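PDB 4Q34: AB hydrolase-1 domain-containing protein from Parabacteroides distasonis, which is probably an esterase of the alpha/beta hydrolase family, although its natural substrate is not known. Local coordinates for residues L49-H53 with Y160-F164; I173-Q177 with H298-S302. All coordinates share one frame; numbering follows the deposited sequence.

Contact 1 (L49-H53 with Y160-F164)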
loop_
_atom_site.group_PDB
_atom_site.type_symbol
_atom_site.label_atom_id
_atom_site.label_comp_id
_atom_site.label_asym_id
_atom_site.label_seq_id
_atom_site.Cartn_x
_atom_site.Cartn_y
_atom_site.Cartn_z
ATOM N N LEU A 49 2.733 -18.080 4.070
ATOM C CA LEU A 49 3.835 -17.212 4.448
ATOM C C LEU A 49 3.343 -15.776 4.692
ATOM O O LEU A 49 2.661 -15.196 3.858
ATOM C CB LEU A 49 4.898 -17.231 3.369
ATOM C CG LEU A 49 5.386 -18.580 2.907
ATOM C CD1 LEU A 49 6.432 -18.399 1.845
ATOM C CD2 LEU A 49 5.940 -19.407 4.058
ATOM N N VAL A 50 3.698 -15.206 5.851
ATOM C CA VAL A 50 3.372 -13.850 6.231
ATOM C C VAL A 50 4.680 -13.075 6.327
ATOM O O VAL A 50 5.600 -13.505 7.012
ATOM C CB VAL A 50 2.632 -13.822 7.573
ATOM C CG1 VAL A 50 2.381 -12.385 7.992
ATOM C CG2 VAL A 50 1.353 -14.658 7.511
ATOM N N PHE A 51 4.744 -11.952 5.605
ATOM C CA PHE A 51 5.964 -11.165 5.501
ATOM C C PHE A 51 5.870 -9.859 6.254
ATOM O O PHE A 51 4.921 -9.093 6.038
ATOM C CB PHE A 51 6.274 -10.908 4.017
ATOM C CG PHE A 51 6.611 -12.148 3.240
ATOM C CD1 PHE A 51 7.901 -12.626 3.168
ATOM C CD2 PHE A 51 5.643 -12.834 2.566
ATOM C CE1 PHE A 51 8.221 -13.755 2.454
ATOM C CE2 PHE A 51 5.953 -13.971 1.845
ATOM C CZ PHE A 51 7.234 -14.446 1.785
ATOM N N ALA A 52 6.860 -9.590 7.099
ATOM C CA ALA A 52 6.918 -8.360 7.906
ATOM C C ALA A 52 8.187 -7.527 7.658
ATOM O O ALA A 52 9.315 -7.969 7.929
ATOM C CB ALA A 52 6.879 -8.708 9.387
ATOM N N HIS A 53 7.992 -6.310 7.226
ATOM C CA HIS A 53 9.060 -5.349 6.941
ATOM C C HIS A 53 9.640 -4.733 8.222
ATOM O O HIS A 53 9.110 -4.928 9.340
ATOM C CB HIS A 53 8.471 -4.244 6.067
ATOM C CG HIS A 53 7.366 -3.495 6.735
ATOM N ND1 HIS A 53 7.609 -2.527 7.677
ATOM C CD2 HIS A 53 6.018 -3.632 6.682
ATOM C CE1 HIS A 53 6.464 -2.056 8.130
ATOM N NE2 HIS A 53 5.485 -2.711 7.545
ATOM N N TYR A 160 -0.146 -8.266 13.952
ATOM C CA TYR A 160 0.296 -9.510 13.328
ATOM C C TYR A 160 -0.289 -10.746 14.035
ATOM O O TYR A 160 -0.638 -11.717 13.353
ATOM C CB TYR A 160 1.804 -9.617 13.253
ATOM C CG TYR A 160 2.424 -8.805 12.167
ATOM C CD1 TYR A 160 2.492 -9.297 10.850
ATOM C CD2 TYR A 160 3.054 -7.560 12.435
ATOM C CE1 TYR A 160 3.092 -8.583 9.831
ATOM C CE2 TYR A 160 3.669 -6.830 11.408
ATOM C CZ TYR A 160 3.710 -7.363 10.107
ATOM O OH TYR A 160 4.308 -6.657 9.070
ATOM N N ALA A 161 -0.469 -10.683 15.358
ATOM C CA ALA A 161 -1.151 -11.777 16.060
ATOM C C ALA A 161 -2.594 -11.944 15.572
ATOM O O ALA A 161 -3.054 -13.087 15.387
ATOM C CB ALA A 161 -1.120 -11.572 17.541
ATOM N N ALA A 162 -3.283 -10.830 15.349
ATOM C CA ALA A 162 -4.665 -10.838 14.850
ATOM C C ALA A 162 -4.696 -11.470 13.451
ATOM O O ALA A 162 -5.596 -12.248 13.134
ATOM C CB ALA A 162 -5.249 -9.434 14.826
ATOM N N LEU A 163 -3.658 -11.222 12.670
ATOM C CA LEU A 163 -3.580 -11.814 11.344
ATOM C C LEU A 163 -3.376 -13.322 11.399
ATOM O O LEU A 163 -4.070 -14.059 10.705
ATOM C CB LEU A 163 -2.422 -11.201 10.562
ATOM C CG LEU A 163 -2.159 -11.786 9.172
ATOM C CD1 LEU A 163 -3.426 -11.772 8.312
ATOM C CD2 LEU A 163 -0.991 -11.005 8.522
ATOM N N PHE A 164 -2.411 -13.785 12.207
ATOM C CA PHE A 164 -2.190 -15.211 12.369
ATOM C C PHE A 164 -3.410 -15.900 12.962
ATOM O O PHE A 164 -3.749 -16.998 12.587
ATOM C CB PHE A 164 -0.951 -15.498 13.205
ATOM C CG PHE A 164 0.318 -15.418 12.408
ATOM C CD1 PHE A 164 0.678 -16.448 11.560
ATOM C CD2 PHE A 164 1.110 -14.306 12.458
ATOM C CE1 PHE A 164 1.820 -16.378 10.784
ATOM C CE2 PHE A 164 2.284 -14.243 11.725
ATOM C CZ PHE A 164 2.620 -15.275 10.870
HETATM O O HOH W 1 6.415 -5.223 10.049
#
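V50 and A52, alternate residues of strand 49-52, send their side chains to the same side of the sheet, where they meet Y160, L163 and F164 of helix 153-167. The two short axes run nearly antiparallel, at 170°, and 10.9 Å apart at their closest. Apolar packing carries most of the contact. V50 is set so that CG1 lies anti to its own backbone N (chi1 176°) and meets the tip of L163, with L163 CD2 3.7 Å from V50 CG1. Its other branch, CG2, turns to F164, whose CZ lies 3.6 Å from V50 CG2. The same CG1 comes to the edge of the Y160 ring, near its plane. Branching thus lets one valine touch three helix residues. A52, small enough to let the tyrosine reach the strand, sets its CB 3.5 Å from Y160 CZ. Between the two segments, the polar link is at the hydroxyl end of that ring. A water bound 2.7 Å from Y160 OH also lies 2.8 Å from H53 O, and it sits over a face of the H53 ring. The phenol thereby reaches the strand's end by a water bridge, while its ring packs against V50 and A52. F172 of strand 170-175 meets the rings of both Y160 and F164. The arrangement is a beta-alpha-beta crossover: helix 153-167, last in the long connection from strand 83-87 to strand 170-175, covers strand 49-52 between them, as in the alpha/beta hydrolase fold.

Contact 2 (I173-Q177 with H298-S302)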
loop_
_atom_site.group_PDB
_atom_site.type_symbol
_atom_site.label_atom_id
_atom_site.label_comp_id
_atom_site.label_asym_id
_atom_site.label_seq_id
_atom_site.Cartn_x
_atom_site.Cartn_y
_atom_site.Cartn_z
ATOM N N ILE A 173 7.877 -14.529 8.225
ATOM C CA ILE A 173 9.146 -14.147 7.587
ATOM C C ILE A 173 9.332 -12.661 7.863
ATOM O O ILE A 173 8.525 -11.862 7.402
ATOM C CB ILE A 173 9.148 -14.353 6.059
ATOM C CG1 ILE A 173 8.492 -15.695 5.682
ATOM C CG2 ILE A 173 10.574 -14.236 5.506
ATOM C CD1 ILE A 173 9.241 -16.889 6.205
ATOM N N THR A 174 10.401 -12.301 8.578
ATOM C CA THR A 174 10.602 -10.947 9.065
ATOM C C THR A 174 11.909 -10.349 8.603
ATOM O O THR A 174 12.827 -11.054 8.147
ATOM C CB THR A 174 10.515 -10.862 10.603
ATOM O OG1 THR A 174 11.639 -11.493 11.217
ATOM C CG2 THR A 174 9.198 -11.504 11.123
ATOM N N HIS A 175 11.978 -9.026 8.733
ATOM C CA HIS A 175 13.160 -8.264 8.370
ATOM C C HIS A 175 13.458 -7.139 9.353
ATOM O O HIS A 175 12.607 -6.316 9.620
ATOM C CB HIS A 175 12.919 -7.619 7.002
ATOM C CG HIS A 175 14.119 -6.915 6.454
ATOM N ND1 HIS A 175 14.033 -5.737 5.752
ATOM C CD2 HIS A 175 15.432 -7.250 6.466
ATOM C CE1 HIS A 175 15.241 -5.340 5.411
ATOM N NE2 HIS A 175 16.102 -6.267 5.787
ATOM N N SER A 176 14.694 -7.110 9.870
ATOM C CA SER A 176 15.229 -5.985 10.644
ATOM C C SER A 176 14.407 -5.724 11.925
ATOM O O SER A 176 14.410 -6.585 12.786
ATOM C CB SER A 176 15.418 -4.773 9.740
ATOM O OG SER A 176 16.379 -3.926 10.325
ATOM N N GLN A 177 13.725 -4.586 12.044
ATOM C CA GLN A 177 12.855 -4.359 13.203
ATOM C C GLN A 177 11.653 -5.276 13.194
ATOM O O GLN A 177 11.016 -5.496 14.226
ATOM C CB GLN A 177 12.402 -2.917 13.253
ATOM C CG GLN A 177 13.560 -1.948 13.468
ATOM C CD GLN A 177 14.483 -1.681 12.256
ATOM O OE1 GLN A 177 14.206 -1.989 11.064
ATOM N NE2 GLN A 177 15.608 -1.066 12.577
ATOM N N HIS A 298 21.856 -5.581 3.490
ATOM C CA HIS A 298 20.849 -5.730 4.534
ATOM C C HIS A 298 19.528 -6.208 3.989
ATOM O O HIS A 298 18.757 -6.648 4.775
ATOM C CB HIS A 298 20.686 -4.391 5.223
ATOM C CG HIS A 298 19.610 -4.343 6.257
ATOM N ND1 HIS A 298 19.638 -5.123 7.390
ATOM C CD2 HIS A 298 18.546 -3.526 6.384
ATOM C CE1 HIS A 298 18.581 -4.842 8.135
ATOM N NE2 HIS A 298 17.897 -3.881 7.535
ATOM N N PHE A 299 19.302 -6.131 2.667
ATOM C CA PHE A 299 18.062 -6.667 2.039
ATOM C C PHE A 299 18.330 -7.875 1.118
ATOM O O PHE A 299 18.192 -7.757 -0.104
ATOM C CB PHE A 299 17.359 -5.632 1.183
ATOM C CG PHE A 299 16.754 -4.497 1.918
ATOM C CD1 PHE A 299 17.535 -3.529 2.492
ATOM C CD2 PHE A 299 15.394 -4.317 1.959
ATOM C CE1 PHE A 299 16.984 -2.473 3.168
ATOM C CE2 PHE A 299 14.828 -3.239 2.608
ATOM C CZ PHE A 299 15.639 -2.312 3.233
ATOM N N PRO A 300 18.698 -9.014 1.694
ATOM C CA PRO A 300 19.030 -10.148 0.815
ATOM C C PRO A 300 17.882 -10.627 -0.045
ATOM O O PRO A 300 18.110 -11.152 -1.147
ATOM C CB PRO A 300 19.431 -11.252 1.809
ATOM C CG PRO A 300 19.870 -10.524 3.028
ATOM C CD PRO A 300 18.992 -9.324 3.099
HETATM N N MSE A 301 16.663 -10.409 0.420
HETATM C CA MSE A 301 15.464 -10.792 -0.342
HETATM C C MSE A 301 15.280 -10.028 -1.601
HETATM O O MSE A 301 14.525 -10.485 -2.454
HETATM C CB MSE A 301 14.166 -10.710 0.551
HETATM C CG MSE A 301 13.664 -9.282 0.848
HETATM SE SE MSE A 301 14.766 -8.147 1.967
HETATM C CE MSE A 301 14.701 -9.208 3.546
ATOM N N SER A 302 15.923 -8.858 -1.776
ATOM C CA SER A 302 15.772 -8.064 -3.032
ATOM C C SER A 302 17.093 -7.865 -3.782
ATOM O O SER A 302 17.137 -7.201 -4.813
ATOM C CB SER A 302 15.074 -6.708 -2.770
ATOM O OG SER A 302 15.752 -5.915 -1.791
HETATM O O HOH W 2 16.232 -1.942 8.357
#
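H175 and F299 face each other with CA atoms 8.2 Å apart, where strand 170-175 ends opposite the irregular loop 298-302. The chain turns sharply there, S176 taking a positive phi of 61°, which fits the nucleophile elbow of alpha/beta hydrolases. The H175 side chain, its CG anti to the backbone N (chi1 -174°), extends into the loop. Its NE2 donates a hydrogen bond of 2.9 Å to H298 O, at an N-H...O angle of 160°, which fixes the ring's rotation. Histidine suits the place, with an N-H and a flat surface. The ring's edge meets the face of F299, with H175 CE1 3.5 Å from F299 CE2. Over one face of the imidazole lies the methyl of M301, modelled as selenomethionine, M301 CE being 3.6 Å from H175 CD2; S176 CB covers the opposite face. H298 presents one face to H175 NE2, and H298 ND1 is hydrogen-bonded to E199 OE1. S176, H298 and E199 are therefore placed as a Ser-His-acid catalytic triad, a role inferred from fold and geometry. S176 OG lies in plane at the edge of the H298 ring, 3.2 Å from H298 NE2, and a water 2.8 Å from S176 OG and 2.7 Å from H298 NE2 bridges them.

Overall arrangement
Both contacts are buried and share one sheet, for strands 49-52 and 170-175 are parallel neighbours. Probable backbone hydrogen bonds, V50 O to I173 N and A52 N to I173 O, join them directly, and helix 153-167 of contact 1 leads along the chain into strand 170-175 of contact 2. Their centres lie about 14 Å apart, contact 2 being nearer the middle of the chain. Place decides the chemistry: contact 1 binds a helix to a sheet face through aliphatic and aromatic groups, polar only at its water bridge, whereas contact 2, at the strand's end, sets histidines and a serine against a loop in the probable active site.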